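PDB 6VT2: adhesin from Streptococcus sanguinis SK1 = NCTC 7863, which binds sialylated glycans through two tandem Siglec-like modules, probably to attach the bacterium to host surfaces. Local coordinates for residues Pro205-Glu210 against Phe299-Thr304. Sequence-based numbering, arbitrary orientation.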
ATOM      1  N   PRO A 205      17.034  -9.753  -5.883  1.00 12.20           N
ATOM      2  CA  PRO A 205      15.620 -10.015  -6.165  1.00 10.71           C
ATOM      3  C   PRO A 205      15.358 -11.490  -6.437  1.00 10.42           C
ATOM      4  O   PRO A 205      16.246 -12.238  -6.845  1.00 14.14           O
ATOM      5  CB  PRO A 205      15.356  -9.196  -7.422  1.00 13.66           C
ATOM      6  CG  PRO A 205      16.373  -8.070  -7.400  1.00 12.14           C
ATOM      7  CD  PRO A 205      17.573  -8.698  -6.750  1.00 13.84           C
ATOM      8  N   VAL A 206      14.095 -11.853  -6.249  1.00 10.62           N
ATOM      9  CA  VAL A 206      13.608 -13.204  -6.374  1.00 10.02           C
ATOM     10  C   VAL A 206      12.650 -13.248  -7.563  1.00 10.70           C
ATOM     11  O   VAL A 206      11.738 -12.410  -7.673  1.00 10.92           O
ATOM     12  CB  VAL A 206      12.882 -13.669  -5.110  1.00 12.54           C
ATOM     13  CG1 VAL A 206      12.245 -15.036  -5.360  1.00 16.55           C
ATOM     14  CG2 VAL A 206      13.821 -13.713  -3.952  1.00 17.73           C
ATOM     15  N   PHE A 207      12.834 -14.267  -8.413  1.00 12.32           N
ATOM     16  CA  PHE A 207      11.937 -14.582  -9.540  1.00 11.42           C
ATOM     17  C   PHE A 207      10.978 -15.636  -9.031  1.00  9.66           C
ATOM     18  O   PHE A 207      11.347 -16.809  -8.851  1.00 12.95           O
ATOM     19  CB  PHE A 207      12.728 -15.030 -10.760  1.00 11.49           C
ATOM     20  CG  PHE A 207      11.870 -15.503 -11.906  1.00 11.20           C
ATOM     21  CD1 PHE A 207      10.687 -14.885 -12.211  1.00 12.27           C
ATOM     22  CD2 PHE A 207      12.293 -16.562 -12.674  1.00 11.84           C
ATOM     23  CE1 PHE A 207       9.938 -15.311 -13.269  1.00 13.01           C
ATOM     24  CE2 PHE A 207      11.502 -17.027 -13.736  1.00 11.23           C
ATOM     25  CZ  PHE A 207      10.355 -16.394 -14.024  1.00 13.36           C
ATOM     26  N   VAL A 208       9.748 -15.212  -8.769  1.00 11.72           N
ATOM     27  CA  VAL A 208       8.772 -16.116  -8.179  1.00 12.46           C
ATOM     28  C   VAL A 208       8.482 -17.324  -9.074  1.00 12.29           C
ATOM     29  O   VAL A 208       8.214 -18.429  -8.590  1.00 14.48           O
ATOM     30  CB  VAL A 208       7.496 -15.317  -7.891  1.00 16.84           C
ATOM     31  CG1 VAL A 208       6.421 -16.247  -7.388  1.00 16.63           C
ATOM     32  CG2 VAL A 208       7.749 -14.208  -6.938  1.00 15.07           C
ATOM     33  N   ASP A 209       8.496 -17.141 -10.388  1.00 13.49           N
ATOM     34  CA  ASP A 209       8.100 -18.186 -11.318  1.00 11.75           C
ATOM     35  C   ASP A 209       9.282 -19.000 -11.842  1.00 12.01           C
ATOM     36  O   ASP A 209       9.192 -19.631 -12.897  1.00 12.68           O
ATOM     37  CB  ASP A 209       7.281 -17.513 -12.427  1.00 11.99           C
ATOM     38  CG  ASP A 209       6.006 -16.904 -11.896  1.00 13.59           C
ATOM     39  OD1 ASP A 209       5.144 -17.673 -11.406  1.00 13.79           O
ATOM     40  OD2 ASP A 209       5.872 -15.655 -11.860  1.00 14.89           O
ATOM     41  N   GLU A 210      10.398 -19.011 -11.113  1.00 11.22           N
ATOM     42  CA  GLU A 210      11.531 -19.811 -11.515  1.00 12.02           C
ATOM     43  C   GLU A 210      11.104 -21.237 -11.745  1.00 13.91           C
ATOM     44  O   GLU A 210      10.410 -21.813 -10.908  1.00 15.14           O
ATOM     45  CB  GLU A 210      12.604 -19.743 -10.427  1.00 11.38           C
ATOM     46  CG  GLU A 210      13.788 -20.554 -10.801  1.00 15.59           C
ATOM     47  CD  GLU A 210      14.898 -20.551  -9.726  1.00 17.16           C
ATOM     48  OE1 GLU A 210      14.713 -19.908  -8.662  1.00 23.01           O
ATOM     49  OE2 GLU A 210      15.923 -21.165 -10.005  1.00 19.59           O
ATOM     50  N   PHE A 299      14.301 -19.715 -21.283  1.00 11.27           N
ATOM     51  CA  PHE A 299      14.751 -18.367 -21.030  1.00 12.21           C
ATOM     52  C   PHE A 299      15.551 -18.319 -19.748  1.00 10.22           C
ATOM     53  O   PHE A 299      15.376 -19.144 -18.852  1.00 11.53           O
ATOM     54  CB  PHE A 299      13.557 -17.413 -20.890  1.00 13.25           C
ATOM     55  CG  PHE A 299      12.708 -17.328 -22.105  1.00  9.66           C
ATOM     56  CD1 PHE A 299      11.653 -18.205 -22.287  1.00 10.26           C
ATOM     57  CD2 PHE A 299      12.936 -16.383 -23.057  1.00 13.79           C
ATOM     58  CE1 PHE A 299      10.883 -18.166 -23.401  1.00 13.84           C
ATOM     59  CE2 PHE A 299      12.112 -16.289 -24.157  1.00 13.17           C
ATOM     60  CZ  PHE A 299      11.094 -17.203 -24.343  1.00 13.63           C
ATOM     61  N   LYS A 300      16.346 -17.265 -19.635  1.00 11.13           N
ATOM     62  CA  LYS A 300      17.055 -16.952 -18.409  1.00 11.87           C
ATOM     63  C   LYS A 300      16.748 -15.496 -18.121  1.00 12.37           C
ATOM     64  O   LYS A 300      16.928 -14.622 -18.981  1.00 11.97           O
ATOM     65  CB  LYS A 300      18.569 -17.201 -18.590  1.00 13.55           C
ATOM     66  CG  LYS A 300      18.892 -18.690 -18.870  1.00 17.96           C
ATOM     67  CD  LYS A 300      20.303 -19.061 -18.485  1.00 34.89           C
ATOM     68  CE  LYS A 300      21.351 -18.395 -19.377  1.00 41.45           C
ATOM     69  NZ  LYS A 300      22.715 -18.411 -18.745  1.00 44.66           N
ATOM     70  N   VAL A 301      16.337 -15.226 -16.907  1.00 10.58           N
ATOM     71  CA  VAL A 301      15.978 -13.879 -16.492  1.00 10.29           C
ATOM     72  C   VAL A 301      16.764 -13.550 -15.228  1.00 11.78           C
ATOM     73  O   VAL A 301      16.978 -14.406 -14.367  1.00 10.90           O
ATOM     74  CB  VAL A 301      14.453 -13.735 -16.304  1.00 11.64           C
ATOM     75  CG1 VAL A 301      13.941 -14.610 -15.180  1.00 12.91           C
ATOM     76  CG2 VAL A 301      14.130 -12.313 -16.140  1.00 11.63           C
ATOM     77  N   ARG A 302      17.170 -12.322 -15.129  1.00 11.26           N
ATOM     78  CA  ARG A 302      17.780 -11.748 -13.939  1.00 11.50           C
ATOM     79  C   ARG A 302      17.036 -10.468 -13.552  1.00 12.99           C
ATOM     80  O   ARG A 302      16.416  -9.804 -14.393  1.00 13.00           O
ATOM     81  CB  ARG A 302      19.222 -11.363 -14.201  1.00 14.58           C
ATOM     82  CG  ARG A 302      20.131 -12.461 -14.580  1.00 15.07           C
ATOM     83  CD  ARG A 302      21.509 -11.902 -14.999  1.00 18.42           C
ATOM     84  NE  ARG A 302      22.421 -12.977 -15.391  1.00 18.35           N
ATOM     85  CZ  ARG A 302      23.260 -13.573 -14.540  1.00 17.87           C
ATOM     86  NH1 ARG A 302      23.306 -13.183 -13.257  1.00 19.61           N
ATOM     87  NH2 ARG A 302      24.045 -14.516 -14.965  1.00 22.70           N
ATOM     88  N   ALA A 303      17.066 -10.104 -12.284  1.00  9.74           N
ATOM     89  CA  ALA A 303      16.438  -8.871 -11.826  1.00  9.31           C
ATOM     90  C   ALA A 303      17.434  -8.204 -10.885  1.00 12.75           C
ATOM     91  O   ALA A 303      18.182  -8.874 -10.178  1.00 12.18           O
ATOM     92  CB  ALA A 303      15.097  -9.094 -11.153  1.00 13.20           C
ATOM     93  N   THR A 304      17.455  -6.881 -10.929  1.00 11.14           N
ATOM     94  CA  THR A 304      18.375  -6.089 -10.138  1.00 12.57           C
ATOM     95  C   THR A 304      17.595  -5.134  -9.252  1.00 15.50           C
ATOM     96  O   THR A 304      16.588  -4.568  -9.676  1.00 13.22           O
ATOM     97  CB  THR A 304      19.285  -5.307 -11.073  1.00 15.74           C
ATOM     98  OG1 THR A 304      20.031  -6.180 -11.889  1.00 16.53           O
ATOM     99  CG2 THR A 304      20.315  -4.467 -10.253  1.00 18.46           C
TER
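F207 lays one face of its ring over methyl CG1 of V301, across the interior of the second Siglec-like module. This module is a beta sandwich, consistent with the V-set immunoglobulin-like fold of Siglec-like domains. Strand 206-207 is an edge strand of one sheet, and strand 296-305 lies inside the other, between 314-321 and 235-239. The contact joins the two sheets through apolar side chains.

V301 CG1 sits 3.8 Å from the centre of the F207 ring, 22° off the ring normal, as a CH-pi contact. It is displaced toward the CD2-CE2 side, with CD2 of F207 3.6 Å from CG1 of V301. The two side chains cross at about a right angle. The chi1 of V301, 64°, sets CG1 between the backbone N and the carbonyl carbon, and this branch does the touching. The opposite face of the F207 ring is covered by the backbone just after it, D209 C and E210 N. A type I turn from F207 to E210 folds back there, closed by E210 N to F207 O at 3.3 Å. E210 N itself lies 3.4 Å above the ring plane, toward the rim. The ring is thus sandwiched between a methyl and a turn. F228 of strand 222-229 also stacks with F207.

K300 touches the bound galactose, and its NZ makes a salt bridge with D243. At the other end, P205 packs on A303, close to the bound calcium ion that D230 helps to hold. CB of P205 meets CB of A303 at 3.7 Å, and the proline CG rests 3.4 Å from the carbonyl O of A303.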